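Putative peptidase (Chlamydophila abortus, PDB 3CE2) probably acts as a zinc-dependent oligopeptidase of the M3B family, degrading small bioactive peptides. Local coordinates at residues T59-D64 against L69-T74; K326-Q331 against Y395-I400; T346-T351 against S562-L567. All coordinates share one frame; numbering follows the deposited sequence.

Overall arrangement
Following the chain from the N terminus, interaction 1 closes first: the loop 59-64 turns back on the early part of helix 66-96 across only four intervening residues. Interactions 2 and 3 come later and cross, because their segments alternate in the order 326-331, 346-351, 395-400, 562-567. Interaction 2 closes a loop of 63 residues, joining the loop before helix 330-340 and its first turn to helix 394-416; interaction 3 spans 210 residues and brings helix 345-357 to helix 559-567. All four of their segments belong to the M3 peptidase family region, and their centres are about 22 Å apart. Interaction 1 is remote, its centre about 51 Å from that of interaction 2 and about 38 Å from that of interaction 3.

Interaction 1 of 3, residues T59-D64 against L69-T74; sequences TQYQLD and LLSLLT
Y61 and L63, in the loop that leads into helix 66-96, fold back over the beginning of that helix and meet L69, S71 and L72. In this predominantly helical chain a loop thus packs on the first turns of the long helix that follows it, with only four residues between the segments. The tight part lies at the aromatic ring. L72 CB sits over one face of the Y61 ring, 4.0 Å from its centroid and 22° off the normal, which meets the geometry of a CH-pi contact, although the CB is displaced toward the rim. The CE1 corner of the ring rests on the L72 backbone, with Y61 CE1 3.6 Å from both L72 N and L72 CA. The branch of L72 extends the cover: its CD1 is 3.9 Å from Y61 CE2, so both the stem and one methyl of the leucine lie against the ring. Y61 carries CG beside its backbone N (chi1 -63°), a setting that swings the ring across to the helix. Beside the ring, L63 adds a smaller apolar patch in which CD2 is 4.0 Å from L69 CD1 and 4.2 Å from L72 CD2; the L63 and L69 side chains run at about a right angle. No hydrogen bond crosses any part of the contact.

The other side is looser: Q62 and D64 are exposed, and their CB bonds point away from the helix. Polar links run to neighbouring residues: Q62 N with S68 OG, L63 O with H139 NE2 and Y61 OH with A55 O. S71 marks the transition at the margin of the contact, where its OG lies at the edge of the Y61 ring, near the ring plane and 4.2 Å from Y61 CE1.

Interaction 2 of 3, residues K326-Q331 against Y395-I400; sequences KKYTFQ and YDVSVI
The carbonyl oxygen of Y395, in the helical turn whose V397 meets Y328, is gripped by two donors. S398 OG lies 3.1 Å from Y395 O, tilted 20° from the carbonyl plane, and V399 N reaches Y395 O at the same 3.1 Å in the regular helical pattern. A second polar fastening lies beside it, where D396 OD2 accepts from both T391 OG1 and T393 N and so ties the helix to the residues at and just before its start.

Across the contact the chemistry is apolar. V397 CG2 approaches the Y328 ring obliquely, 3.9 Å from CD2 and 4.1 Å from CG, and the two side chains stand at about a right angle. In V397 it is CG2 that does the touching: CG1 lies anti to the backbone N (chi1 -176°), which leaves CG2 on the side that meets the ring.

Helix 394-416 carries the HExxH motif of zinc metallopeptidases: H402 and H406, with E430, bind a zinc ion. Interaction 2 therefore packs the turn just ahead of the motif, and the I400 side chain is about 7 Å from that of H402 and about 11 Å from that of H406.

F330 makes the second meeting point, in the first turn of helix 330-340, whose N-cap is T329. Y390 meets the F330 ring edge-to-face and K364 makes a cation-pi contact with it. The bond from the F330 backbone to CB leads away from helix 394-416; CG anti to the backbone N (chi1 -164°) nevertheless places F330 CE1 4.1 Å from I400 CD1, in another oblique approach.

Interaction 3 of 3, residues T346-T351 against S562-L567; sequences TEYIDT and SYLNFL
Y348 contributes the largest share of the buried surface, 48 of 99 Å², ahead of L564 and L567, the two leucines it meets one turn apart on helix 559-567. Its ring leaves helix 345-357 with CG anti to the backbone N (chi1 -174°), which carries it across to the facing helix. L567 CD1 comes in at the edge of that ring, near its plane and 4.0 Å from Y348 CE1, and the two side chains run at about a right angle. L564 meets the same ring obliquely: the start of its side chain does not point at Y348, but its branch bends over until CD1 is 4.3 Å from Y348 CD1.

Helix 394-416, which carries the zinc ligands H402 and H406, lies alongside both partners. Y348 touches its M408 and F412, and L567 also touches F412, so the contact belongs to the helical packing around the metal-bearing helix. The polar end of the tyrosine is engaged by N436 ND2, which bonds Y348 OH. With two methyl-to-ring contacts and no hydrogen bond between the segments, the chemistry across the contact itself implies apolar, non-directional cohesion.

Interaction 1 of 3, residues T59-D64 against L69-T74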
loop_
_atom_site.group_PDB
_atom_site.type_symbol
_atom_site.label_atom_id
_atom_site.label_comp_id
_atom_site.label_asym_id
_atom_site.label_seq_id
_atom_site.Cartn_x
_atom_site.Cartn_y
_atom_site.Cartn_z
ATOM N N THR A 59 -0.148 15.543 34.137
ATOM C CA THR A 59 -0.074 15.652 35.583
ATOM C C THR A 59 -0.800 14.500 36.308
ATOM O O THR A 59 -0.457 14.170 37.438
ATOM C CB THR A 59 -0.597 17.048 36.046
ATOM O OG1 THR A 59 -2.032 17.081 35.980
ATOM C CG2 THR A 59 -0.019 18.161 35.144
ATOM N N GLN A 60 -1.784 13.879 35.659
ATOM C CA GLN A 60 -2.556 12.803 36.295
ATOM C C GLN A 60 -1.813 11.459 36.386
ATOM O O GLN A 60 -2.353 10.467 36.909
ATOM C CB GLN A 60 -3.869 12.580 35.542
ATOM C CG GLN A 60 -4.750 13.788 35.484
ATOM C CD GLN A 60 -5.166 14.230 36.858
ATOM O OE1 GLN A 60 -4.672 15.238 37.367
ATOM N NE2 GLN A 60 -6.063 13.468 37.483
ATOM N N TYR A 61 -0.593 11.411 35.862
ATOM C CA TYR A 61 0.106 10.141 35.781
ATOM C C TYR A 61 1.513 10.185 36.346
ATOM O O TYR A 61 2.193 11.219 36.288
ATOM C CB TYR A 61 0.106 9.637 34.338
ATOM C CG TYR A 61 -1.289 9.366 33.859
ATOM C CD1 TYR A 61 -1.946 8.195 34.227
ATOM C CD2 TYR A 61 -1.981 10.298 33.086
ATOM C CE1 TYR A 61 -3.245 7.943 33.823
ATOM C CE2 TYR A 61 -3.278 10.057 32.668
ATOM C CZ TYR A 61 -3.906 8.872 33.038
ATOM O OH TYR A 61 -5.201 8.599 32.630
ATOM N N GLN A 62 1.920 9.050 36.910
ATOM C CA GLN A 62 3.286 8.845 37.388
ATOM C C GLN A 62 3.896 7.743 36.545
ATOM O O GLN A 62 3.644 6.563 36.777
ATOM C CB GLN A 62 3.306 8.433 38.870
ATOM C CG GLN A 62 2.746 9.481 39.826
ATOM C CD GLN A 62 1.218 9.461 39.879
ATOM O OE1 GLN A 62 0.598 8.416 40.139
ATOM N NE2 GLN A 62 0.605 10.621 39.626
ATOM N N LEU A 63 4.703 8.125 35.570
ATOM C CA LEU A 63 5.200 7.160 34.609
ATOM C C LEU A 63 6.336 6.267 35.102
ATOM O O LEU A 63 6.803 5.390 34.368
ATOM C CB LEU A 63 5.618 7.869 33.338
ATOM C CG LEU A 63 4.399 8.475 32.652
ATOM C CD1 LEU A 63 4.841 9.418 31.547
ATOM C CD2 LEU A 63 3.429 7.408 32.144
ATOM N N ASP A 64 6.792 6.474 36.331
ATOM C CA ASP A 64 7.737 5.528 36.895
ATOM C C ASP A 64 6.986 4.390 37.600
ATOM O O ASP A 64 7.588 3.550 38.264
ATOM C CB ASP A 64 8.759 6.211 37.813
ATOM C CG ASP A 64 8.119 6.957 38.978
ATOM O OD1 ASP A 64 6.876 7.103 39.020
ATOM O OD2 ASP A 64 8.878 7.401 39.867
ATOM N N LEU A 69 0.755 3.740 34.353
ATOM C CA LEU A 69 0.893 3.609 32.918
ATOM C C LEU A 69 -0.191 2.691 32.404
ATOM O O LEU A 69 -0.841 2.981 31.414
ATOM C CB LEU A 69 2.269 3.070 32.607
ATOM C CG LEU A 69 2.731 2.802 31.196
ATOM C CD1 LEU A 69 2.467 3.993 30.311
ATOM C CD2 LEU A 69 4.242 2.508 31.274
ATOM N N LEU A 70 -0.437 1.600 33.106
ATOM C CA LEU A 70 -1.474 0.703 32.656
ATOM C C LEU A 70 -2.788 1.459 32.632
ATOM O O LEU A 70 -3.588 1.310 31.718
ATOM C CB LEU A 70 -1.582 -0.518 33.556
ATOM C CG LEU A 70 -2.934 -1.223 33.384
ATOM C CD1 LEU A 70 -2.975 -2.057 32.107
ATOM C CD2 LEU A 70 -3.221 -2.079 34.567
ATOM N N SER A 71 -3.006 2.279 33.646
ATOM C CA SER A 71 -4.207 3.095 33.707
ATOM C C SER A 71 -4.325 4.056 32.504
ATOM O O SER A 71 -5.386 4.152 31.881
ATOM C CB SER A 71 -4.227 3.885 35.006
ATOM O OG SER A 71 -5.427 4.622 35.093
ATOM N N LEU A 72 -3.234 4.759 32.198
ATOM C CA LEU A 72 -3.135 5.621 31.024
ATOM C C LEU A 72 -3.527 4.920 29.714
ATOM O O LEU A 72 -4.502 5.312 29.050
ATOM C CB LEU A 72 -1.713 6.139 30.913
ATOM C CG LEU A 72 -1.416 6.904 29.639
ATOM C CD1 LEU A 72 -2.476 7.957 29.453
ATOM C CD2 LEU A 72 -0.034 7.545 29.719
ATOM N N LEU A 73 -2.768 3.883 29.356
ATOM C CA LEU A 73 -3.038 3.088 28.167
ATOM C C LEU A 73 -4.500 2.644 28.139
ATOM O O LEU A 73 -5.183 2.795 27.138
ATOM C CB LEU A 73 -2.148 1.847 28.148
ATOM C CG LEU A 73 -0.643 2.061 28.171
ATOM C CD1 LEU A 73 0.064 0.731 28.054
ATOM C CD2 LEU A 73 -0.196 2.993 27.046
ATOM N N THR A 74 -4.960 2.078 29.243
ATOM C CA THR A 74 -6.291 1.526 29.347
ATOM C C THR A 74 -7.330 2.563 28.936
ATOM O O THR A 74 -8.317 2.268 28.251
ATOM C CB THR A 74 -6.530 1.060 30.818
ATOM O OG1 THR A 74 -5.914 -0.221 30.991
ATOM C CG2 THR A 74 -8.012 0.946 31.168
#

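Interaction 2 of 3, residues K326-Q331 against Y395-I400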
loop_
_atom_site.group_PDB
_atom_site.type_symbol
_atom_site.label_atom_id
_atom_site.label_comp_id
_atom_site.label_asym_id
_atom_site.label_seq_id
_atom_site.Cartn_x
_atom_site.Cartn_y
_atom_site.Cartn_z
ATOM N N LYS A 326 -16.648 -10.344 -21.187
ATOM C CA LYS A 326 -17.898 -10.755 -20.557
ATOM C C LYS A 326 -18.412 -9.752 -19.519
ATOM O O LYS A 326 -17.709 -8.837 -19.108
ATOM C CB LYS A 326 -17.728 -12.147 -19.934
ATOM C CG LYS A 326 -17.022 -13.148 -20.868
ATOM C CD LYS A 326 -16.255 -14.270 -20.127
ATOM C CE LYS A 326 -17.119 -15.527 -19.875
ATOM N NZ LYS A 326 -18.002 -15.455 -18.656
ATOM N N LYS A 327 -19.661 -9.925 -19.119
ATOM C CA LYS A 327 -20.266 -9.089 -18.103
ATOM C C LYS A 327 -20.855 -9.965 -17.000
ATOM O O LYS A 327 -21.462 -10.996 -17.282
ATOM C CB LYS A 327 -21.349 -8.220 -18.722
ATOM C CG LYS A 327 -20.815 -7.254 -19.762
ATOM C CD LYS A 327 -19.956 -6.145 -19.132
ATOM C CE LYS A 327 -19.292 -5.267 -20.200
ATOM N NZ LYS A 327 -19.049 -3.886 -19.696
ATOM N N TYR A 328 -20.678 -9.558 -15.748
ATOM C CA TYR A 328 -21.074 -10.383 -14.616
ATOM C C TYR A 328 -22.086 -9.647 -13.759
ATOM O O TYR A 328 -21.868 -8.488 -13.402
ATOM C CB TYR A 328 -19.847 -10.709 -13.758
ATOM C CG TYR A 328 -18.786 -11.546 -14.458
ATOM C CD1 TYR A 328 -18.777 -12.937 -14.319
ATOM C CD2 TYR A 328 -17.790 -10.958 -15.250
ATOM C CE1 TYR A 328 -17.823 -13.726 -14.950
ATOM C CE2 TYR A 328 -16.827 -11.747 -15.892
ATOM C CZ TYR A 328 -16.856 -13.135 -15.730
ATOM O OH TYR A 328 -15.928 -13.961 -16.335
ATOM N N THR A 329 -23.189 -10.302 -13.416
ATOM C CA THR A 329 -24.054 -9.744 -12.383
ATOM C C THR A 329 -23.303 -9.795 -11.055
ATOM O O THR A 329 -22.305 -10.500 -10.923
ATOM C CB THR A 329 -25.376 -10.535 -12.200
ATOM O OG1 THR A 329 -25.080 -11.897 -11.864
ATOM C CG2 THR A 329 -26.219 -10.486 -13.448
ATOM N N PHE A 330 -23.786 -9.066 -10.059
ATOM C CA PHE A 330 -23.167 -9.176 -8.770
ATOM C C PHE A 330 -23.155 -10.653 -8.381
ATOM O O PHE A 330 -22.103 -11.224 -8.079
ATOM C CB PHE A 330 -23.879 -8.335 -7.719
ATOM C CG PHE A 330 -23.046 -8.130 -6.491
ATOM C CD1 PHE A 330 -22.012 -7.189 -6.491
ATOM C CD2 PHE A 330 -23.239 -8.925 -5.365
ATOM C CE1 PHE A 330 -21.220 -7.015 -5.386
ATOM C CE2 PHE A 330 -22.464 -8.757 -4.256
ATOM C CZ PHE A 330 -21.441 -7.797 -4.262
ATOM N N GLN A 331 -24.331 -11.273 -8.430
ATOM C CA GLN A 331 -24.472 -12.678 -8.136
ATOM C C GLN A 331 -23.382 -13.459 -8.815
ATOM O O GLN A 331 -22.679 -14.237 -8.168
ATOM C CB GLN A 331 -25.828 -13.205 -8.594
ATOM C CG GLN A 331 -26.210 -14.529 -7.919
ATOM C CD GLN A 331 -25.722 -14.602 -6.462
ATOM O OE1 GLN A 331 -26.076 -13.764 -5.626
ATOM N NE2 GLN A 331 -24.885 -15.591 -6.168
ATOM N N TYR A 395 -12.538 -6.553 -14.417
ATOM C CA TYR A 395 -11.853 -5.657 -13.495
ATOM C C TYR A 395 -12.639 -5.509 -12.188
ATOM O O TYR A 395 -12.066 -5.610 -11.111
ATOM C CB TYR A 395 -11.618 -4.282 -14.118
ATOM C CG TYR A 395 -11.049 -3.298 -13.123
ATOM C CD1 TYR A 395 -9.687 -3.344 -12.754
ATOM C CD2 TYR A 395 -11.868 -2.337 -12.524
ATOM C CE1 TYR A 395 -9.148 -2.433 -11.813
ATOM C CE2 TYR A 395 -11.357 -1.430 -11.580
ATOM C CZ TYR A 395 -9.998 -1.479 -11.227
ATOM O OH TYR A 395 -9.514 -0.575 -10.288
ATOM N N ASP A 396 -13.946 -5.279 -12.294
ATOM C CA ASP A 396 -14.844 -5.244 -11.131
ATOM C C ASP A 396 -14.697 -6.469 -10.232
ATOM O O ASP A 396 -14.488 -6.351 -9.021
ATOM C CB ASP A 396 -16.310 -5.161 -11.568
ATOM C CG ASP A 396 -16.745 -3.756 -11.941
ATOM O OD1 ASP A 396 -16.873 -2.909 -11.036
ATOM O OD2 ASP A 396 -17.004 -3.516 -13.143
ATOM N N VAL A 397 -14.832 -7.648 -10.828
ATOM C CA VAL A 397 -14.741 -8.894 -10.081
ATOM C C VAL A 397 -13.458 -8.938 -9.252
ATOM O O VAL A 397 -13.490 -9.268 -8.067
ATOM C CB VAL A 397 -14.812 -10.109 -11.012
ATOM C CG1 VAL A 397 -14.813 -11.387 -10.209
ATOM C CG2 VAL A 397 -16.063 -10.029 -11.865
ATOM N N SER A 398 -12.336 -8.566 -9.855
ATOM C CA SER A 398 -11.071 -8.628 -9.140
ATOM C C SER A 398 -10.978 -7.572 -8.015
ATOM O O SER A 398 -10.255 -7.753 -7.026
ATOM C CB SER A 398 -9.898 -8.491 -10.107
ATOM O OG SER A 398 -9.546 -7.134 -10.190
ATOM N N VAL A 399 -11.715 -6.481 -8.164
ATOM C CA VAL A 399 -11.777 -5.469 -7.121
ATOM C C VAL A 399 -12.506 -6.047 -5.892
ATOM O O VAL A 399 -12.112 -5.813 -4.745
ATOM C CB VAL A 399 -12.432 -4.156 -7.649
ATOM C CG1 VAL A 399 -12.823 -3.243 -6.515
ATOM C CG2 VAL A 399 -11.468 -3.437 -8.573
ATOM N N ILE A 400 -13.552 -6.833 -6.134
ATOM C CA ILE A 400 -14.163 -7.596 -5.053
ATOM C C ILE A 400 -13.139 -8.544 -4.423
ATOM O O ILE A 400 -13.054 -8.627 -3.196
ATOM C CB ILE A 400 -15.314 -8.448 -5.553
ATOM C CG1 ILE A 400 -16.454 -7.583 -6.032
ATOM C CG2 ILE A 400 -15.813 -9.374 -4.462
ATOM C CD1 ILE A 400 -17.563 -8.410 -6.622
#

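Interaction 3 of 3, residues T346-T351 against S562-L567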
loop_
_atom_site.group_PDB
_atom_site.type_symbol
_atom_site.label_atom_id
_atom_site.label_comp_id
_atom_site.label_asym_id
_atom_site.label_seq_id
_atom_site.Cartn_x
_atom_site.Cartn_y
_atom_site.Cartn_z
ATOM N N THR A 346 -13.129 -23.918 2.722
ATOM C CA THR A 346 -14.565 -23.761 2.900
ATOM C C THR A 346 -14.894 -22.593 3.818
ATOM O O THR A 346 -15.790 -21.797 3.531
ATOM C CB THR A 346 -15.174 -25.054 3.493
ATOM O OG1 THR A 346 -14.975 -26.113 2.565
ATOM C CG2 THR A 346 -16.656 -24.906 3.732
ATOM N N GLU A 347 -14.171 -22.490 4.924
ATOM C CA GLU A 347 -14.532 -21.517 5.934
ATOM C C GLU A 347 -14.300 -20.089 5.483
ATOM O O GLU A 347 -15.176 -19.255 5.662
ATOM C CB GLU A 347 -13.801 -21.805 7.236
ATOM C CG GLU A 347 -13.914 -23.264 7.644
ATOM C CD GLU A 347 -14.071 -23.416 9.142
ATOM O OE1 GLU A 347 -14.389 -22.402 9.805
ATOM O OE2 GLU A 347 -13.880 -24.540 9.657
ATOM N N TYR A 348 -13.128 -19.817 4.898
ATOM C CA TYR A 348 -12.833 -18.503 4.331
ATOM C C TYR A 348 -13.885 -18.144 3.295
ATOM O O TYR A 348 -14.494 -17.085 3.348
ATOM C CB TYR A 348 -11.470 -18.501 3.655
ATOM C CG TYR A 348 -11.027 -17.149 3.163
ATOM C CD1 TYR A 348 -10.100 -16.412 3.879
ATOM C CD2 TYR A 348 -11.522 -16.612 1.978
ATOM C CE1 TYR A 348 -9.680 -15.170 3.445
ATOM C CE2 TYR A 348 -11.114 -15.358 1.528
ATOM C CZ TYR A 348 -10.187 -14.636 2.271
ATOM O OH TYR A 348 -9.744 -13.389 1.858
ATOM N N ILE A 349 -14.087 -19.058 2.359
ATOM C CA ILE A 349 -14.966 -18.855 1.226
ATOM C C ILE A 349 -16.413 -18.538 1.649
ATOM O O ILE A 349 -17.065 -17.680 1.063
ATOM C CB ILE A 349 -14.831 -20.084 0.265
ATOM C CG1 ILE A 349 -14.370 -19.638 -1.101
ATOM C CG2 ILE A 349 -16.038 -21.016 0.278
ATOM C CD1 ILE A 349 -12.905 -19.314 -1.096
ATOM N N ASP A 350 -16.898 -19.190 2.699
ATOM C CA ASP A 350 -18.270 -18.972 3.166
ATOM C C ASP A 350 -18.383 -17.657 3.890
ATOM O O ASP A 350 -19.281 -16.883 3.620
ATOM C CB ASP A 350 -18.751 -20.104 4.098
ATOM C CG ASP A 350 -19.075 -21.388 3.347
ATOM O OD1 ASP A 350 -19.441 -21.308 2.153
ATOM O OD2 ASP A 350 -18.959 -22.478 3.945
ATOM N N THR A 351 -17.483 -17.403 4.829
ATOM C CA THR A 351 -17.515 -16.125 5.527
ATOM C C THR A 351 -17.557 -14.941 4.554
ATOM O O THR A 351 -18.362 -14.043 4.709
ATOM C CB THR A 351 -16.356 -16.004 6.504
ATOM O OG1 THR A 351 -16.512 -17.022 7.489
ATOM C CG2 THR A 351 -16.380 -14.671 7.214
ATOM N N SER A 562 -1.160 -21.770 7.960
ATOM C CA SER A 562 -0.208 -20.712 8.174
ATOM C C SER A 562 -0.680 -19.355 7.640
ATOM O O SER A 562 -0.564 -18.324 8.327
ATOM C CB SER A 562 1.136 -21.118 7.593
ATOM O OG SER A 562 1.829 -21.916 8.547
ATOM N N TYR A 563 -1.233 -19.352 6.433
ATOM C CA TYR A 563 -1.700 -18.106 5.874
ATOM C C TYR A 563 -2.824 -17.609 6.764
ATOM O O TYR A 563 -2.860 -16.435 7.133
ATOM C CB TYR A 563 -2.175 -18.285 4.445
ATOM C CG TYR A 563 -2.721 -17.021 3.820
ATOM C CD1 TYR A 563 -1.946 -15.882 3.723
ATOM C CD2 TYR A 563 -4.004 -16.978 3.298
ATOM C CE1 TYR A 563 -2.438 -14.738 3.167
ATOM C CE2 TYR A 563 -4.496 -15.825 2.710
ATOM C CZ TYR A 563 -3.705 -14.720 2.651
ATOM O OH TYR A 563 -4.191 -13.570 2.081
ATOM N N LEU A 564 -3.711 -18.528 7.139
ATOM C CA LEU A 564 -4.853 -18.186 7.955
ATOM C C LEU A 564 -4.388 -17.620 9.281
ATOM O O LEU A 564 -4.965 -16.628 9.768
ATOM C CB LEU A 564 -5.767 -19.394 8.133
ATOM C CG LEU A 564 -6.989 -19.537 7.179
ATOM C CD1 LEU A 564 -7.020 -18.588 5.971
ATOM C CD2 LEU A 564 -7.190 -20.972 6.689
ATOM N N ASN A 565 -3.330 -18.213 9.847
ATOM C CA ASN A 565 -2.764 -17.731 11.122
ATOM C C ASN A 565 -2.157 -16.348 10.953
ATOM O O ASN A 565 -2.240 -15.490 11.851
ATOM C CB ASN A 565 -1.691 -18.663 11.656
ATOM C CG ASN A 565 -2.262 -19.910 12.310
ATOM O OD1 ASN A 565 -3.477 -20.073 12.433
ATOM N ND2 ASN A 565 -1.372 -20.807 12.730
ATOM N N PHE A 566 -1.556 -16.123 9.790
ATOM C CA PHE A 566 -1.053 -14.807 9.487
ATOM C C PHE A 566 -2.213 -13.780 9.502
ATOM O O PHE A 566 -2.117 -12.715 10.073
ATOM C CB PHE A 566 -0.354 -14.839 8.133
ATOM C CG PHE A 566 -0.249 -13.509 7.493
ATOM C CD1 PHE A 566 0.757 -12.642 7.847
ATOM C CD2 PHE A 566 -1.157 -13.122 6.535
ATOM C CE1 PHE A 566 0.859 -11.400 7.247
ATOM C CE2 PHE A 566 -1.064 -11.888 5.936
ATOM C CZ PHE A 566 -0.058 -11.021 6.293
ATOM N N LEU A 567 -3.331 -14.122 8.898
ATOM C CA LEU A 567 -4.400 -13.169 8.767
ATOM C C LEU A 567 -4.933 -12.808 10.148
ATOM O O LEU A 567 -5.348 -11.671 10.381
ATOM C CB LEU A 567 -5.503 -13.758 7.890
ATOM C CG LEU A 567 -5.162 -13.892 6.411
ATOM C CD1 LEU A 567 -6.369 -14.280 5.597
ATOM C CD2 LEU A 567 -4.639 -12.582 5.915
#